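Local coordinates for protein Alpha/beta hydrolase (Enterobacter asburiae, PDB 6KMO) that probably hydrolyses ester bonds, acting as an esterase or lipase of the alpha/beta-hydrolase fold, at residues M206-T211 and L270-E275. The protein carries 2 engineered substitutions. Residues are numbered along the deposited sequence; the frame is centred on the assembly and turned at random.
Sequences MLWPVT and LIQTAE
Met-206 and Ile-271 pair in parallel, CA atoms 4.8 Å apart, where strands 203-207 and 269-274 adjoin in the central sheet of the alpha/beta-hydrolase fold. Met-206 grips the neighbouring strand with both backbone polar atoms: its N donates to Leu-270 O at 2.8 Å, and its O accepts from Gln-272 N. On this face the side chains of Met-206 and Ile-271 meet CB to CG1 and both lie against Phe-286 of helix 280-292. Leu-207, on the reverse face, runs alongside Gln-272, CD2 reaching OE1 at 3.7 Å. The strand pairing stops at Trp-208, whose left-handed backbone angles take the chain out of the sheet, yet its N still donates to Gln-272 O at 2.7 Å, the N-H...O angle bent to 140°. A chi1 of 42° tucks CG in between the two backbone branches; one face of the indole lies against Leu-207 CB, near the ring's rim, and the side chain touches Ser-180 of a probable nucleophile elbow. NE1 is hydrogen-bonded to Asp-308 OD1. Gln-272 OE1, hydrogen-bonded to Tyr-309 OH, lies at the edge of the indole, close to its plane, 3.7 Å from Trp-208 CZ3. Pro-209 then crosses Ile-271 at about a right angle, CD 4.0 Å from CG2.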
loop_
_atom_site.group_PDB
_atom_site.type_symbol
_atom_site.label_atom_id
_atom_site.label_comp_id
_atom_site.label_asym_id
_atom_site.label_seq_id
_atom_site.Cartn_x
_atom_site.Cartn_y
_atom_site.Cartn_z
ATOM N N MET A 206 4.520 10.700 -3.671
ATOM C CA MET A 206 5.893 10.500 -4.122
ATOM C C MET A 206 6.045 9.023 -4.447
ATOM O O MET A 206 6.095 8.179 -3.542
ATOM C CB MET A 206 6.882 10.951 -3.041
ATOM C CG MET A 206 6.815 12.433 -2.702
ATOM S SD MET A 206 7.815 13.027 -1.222
ATOM C CE MET A 206 9.501 12.704 -1.821
ATOM N N LEU A 207 6.098 8.709 -5.736
ATOM C CA LEU A 207 6.150 7.323 -6.212
ATOM C C LEU A 207 7.614 6.963 -6.416
ATOM O O LEU A 207 8.293 7.542 -7.272
ATOM C CB LEU A 207 5.365 7.164 -7.510
ATOM C CG LEU A 207 3.868 7.483 -7.408
ATOM C CD1 LEU A 207 3.262 7.491 -8.798
ATOM C CD2 LEU A 207 3.156 6.507 -6.517
ATOM N N TRP A 208 8.096 6.021 -5.607
ATOM C CA TRP A 208 9.471 5.524 -5.620
ATOM C C TRP A 208 10.468 6.674 -5.858
ATOM O O TRP A 208 11.224 6.667 -6.847
ATOM C CB TRP A 208 9.661 4.359 -6.593
ATOM C CG TRP A 208 8.971 4.505 -7.905
ATOM C CD1 TRP A 208 9.538 4.965 -9.052
ATOM C CD2 TRP A 208 7.594 4.225 -8.219
ATOM N NE1 TRP A 208 8.604 5.021 -10.058
ATOM C CE2 TRP A 208 7.409 4.553 -9.574
ATOM C CE3 TRP A 208 6.499 3.747 -7.493
ATOM C CZ2 TRP A 208 6.178 4.423 -10.209
ATOM C CZ3 TRP A 208 5.272 3.622 -8.143
ATOM C CH2 TRP A 208 5.135 3.954 -9.479
ATOM N N PRO A 209 10.508 7.656 -4.962
ATOM C CA PRO A 209 11.222 8.908 -5.221
ATOM C C PRO A 209 12.724 8.817 -5.003
ATOM O O PRO A 209 13.231 8.012 -4.215
ATOM C CB PRO A 209 10.628 9.857 -4.168
ATOM C CG PRO A 209 10.313 8.935 -3.000
ATOM C CD PRO A 209 9.737 7.715 -3.698
ATOM N N VAL A 210 13.420 9.723 -5.692
ATOM C CA VAL A 210 14.795 10.105 -5.371
ATOM C C VAL A 210 14.749 11.158 -4.268
ATOM O O VAL A 210 14.047 12.166 -4.403
ATOM C CB VAL A 210 15.492 10.687 -6.610
ATOM C CG1 VAL A 210 16.852 11.280 -6.227
ATOM C CG2 VAL A 210 15.621 9.667 -7.730
ATOM N N THR A 211 15.495 10.950 -3.175
ATOM C CA THR A 211 15.505 11.941 -2.100
ATOM C C THR A 211 16.893 12.418 -1.689
ATOM O O THR A 211 16.974 13.360 -0.890
ATOM C CB THR A 211 14.737 11.467 -0.854
ATOM O OG1 THR A 211 15.508 10.433 -0.245
ATOM C CG2 THR A 211 13.336 10.990 -1.196
ATOM N N LEU A 270 1.855 10.677 0.735
ATOM C CA LEU A 270 1.951 9.239 0.527
ATOM C C LEU A 270 3.257 8.986 -0.208
ATOM O O LEU A 270 3.516 9.621 -1.241
ATOM C CB LEU A 270 0.791 8.725 -0.320
ATOM C CG LEU A 270 0.920 7.272 -0.797
ATOM C CD1 LEU A 270 0.917 6.288 0.363
ATOM C CD2 LEU A 270 -0.210 6.932 -1.740
ATOM N N ILE A 271 4.076 8.060 0.298
ATOM C CA ILE A 271 5.272 7.597 -0.400
ATOM C C ILE A 271 5.087 6.122 -0.700
ATOM O O ILE A 271 4.791 5.341 0.206
ATOM C CB ILE A 271 6.538 7.803 0.451
ATOM C CG1 ILE A 271 6.794 9.274 0.706
ATOM C CG2 ILE A 271 7.741 7.159 -0.232
ATOM C CD1 ILE A 271 7.823 9.572 1.790
ATOM N N GLN A 272 5.250 5.736 -1.965
ATOM C CA GLN A 272 5.359 4.321 -2.320
ATOM C C GLN A 272 6.818 4.006 -2.600
ATOM O O GLN A 272 7.505 4.776 -3.275
ATOM C CB GLN A 272 4.549 3.960 -3.566
ATOM C CG GLN A 272 3.055 4.214 -3.440
ATOM C CD GLN A 272 2.230 3.490 -4.488
ATOM O OE1 GLN A 272 2.759 2.962 -5.476
ATOM N NE2 GLN A 272 0.912 3.483 -4.289
ATOM N N THR A 273 7.293 2.873 -2.093
ATOM C CA THR A 273 8.619 2.392 -2.451
ATOM C C THR A 273 8.522 0.988 -3.038
ATOM O O THR A 273 7.563 0.249 -2.806
ATOM C CB THR A 273 9.575 2.410 -1.256
ATOM O OG1 THR A 273 9.050 1.526 -0.269
ATOM C CG2 THR A 273 9.776 3.821 -0.715
ATOM N N ALA A 274 9.537 0.647 -3.823
ATOM C CA ALA A 274 9.692 -0.682 -4.396
ATOM C C ALA A 274 10.704 -1.463 -3.581
ATOM O O ALA A 274 11.773 -0.944 -3.240
ATOM C CB ALA A 274 10.184 -0.576 -5.833
ATOM N N GLU A 275 10.390 -2.732 -3.286
ATOM C CA GLU A 275 11.281 -3.527 -2.440
ATOM C C GLU A 275 12.672 -3.670 -3.054
ATOM O O GLU A 275 13.670 -3.660 -2.329
ATOM C CB GLU A 275 10.677 -4.909 -2.163
ATOM C CG GLU A 275 11.573 -5.822 -1.323
ATOM C CD GLU A 275 11.028 -7.220 -1.157
ATOM O OE1 GLU A 275 10.272 -7.706 -2.026
ATOM O OE2 GLU A 275 11.379 -7.829 -0.120
#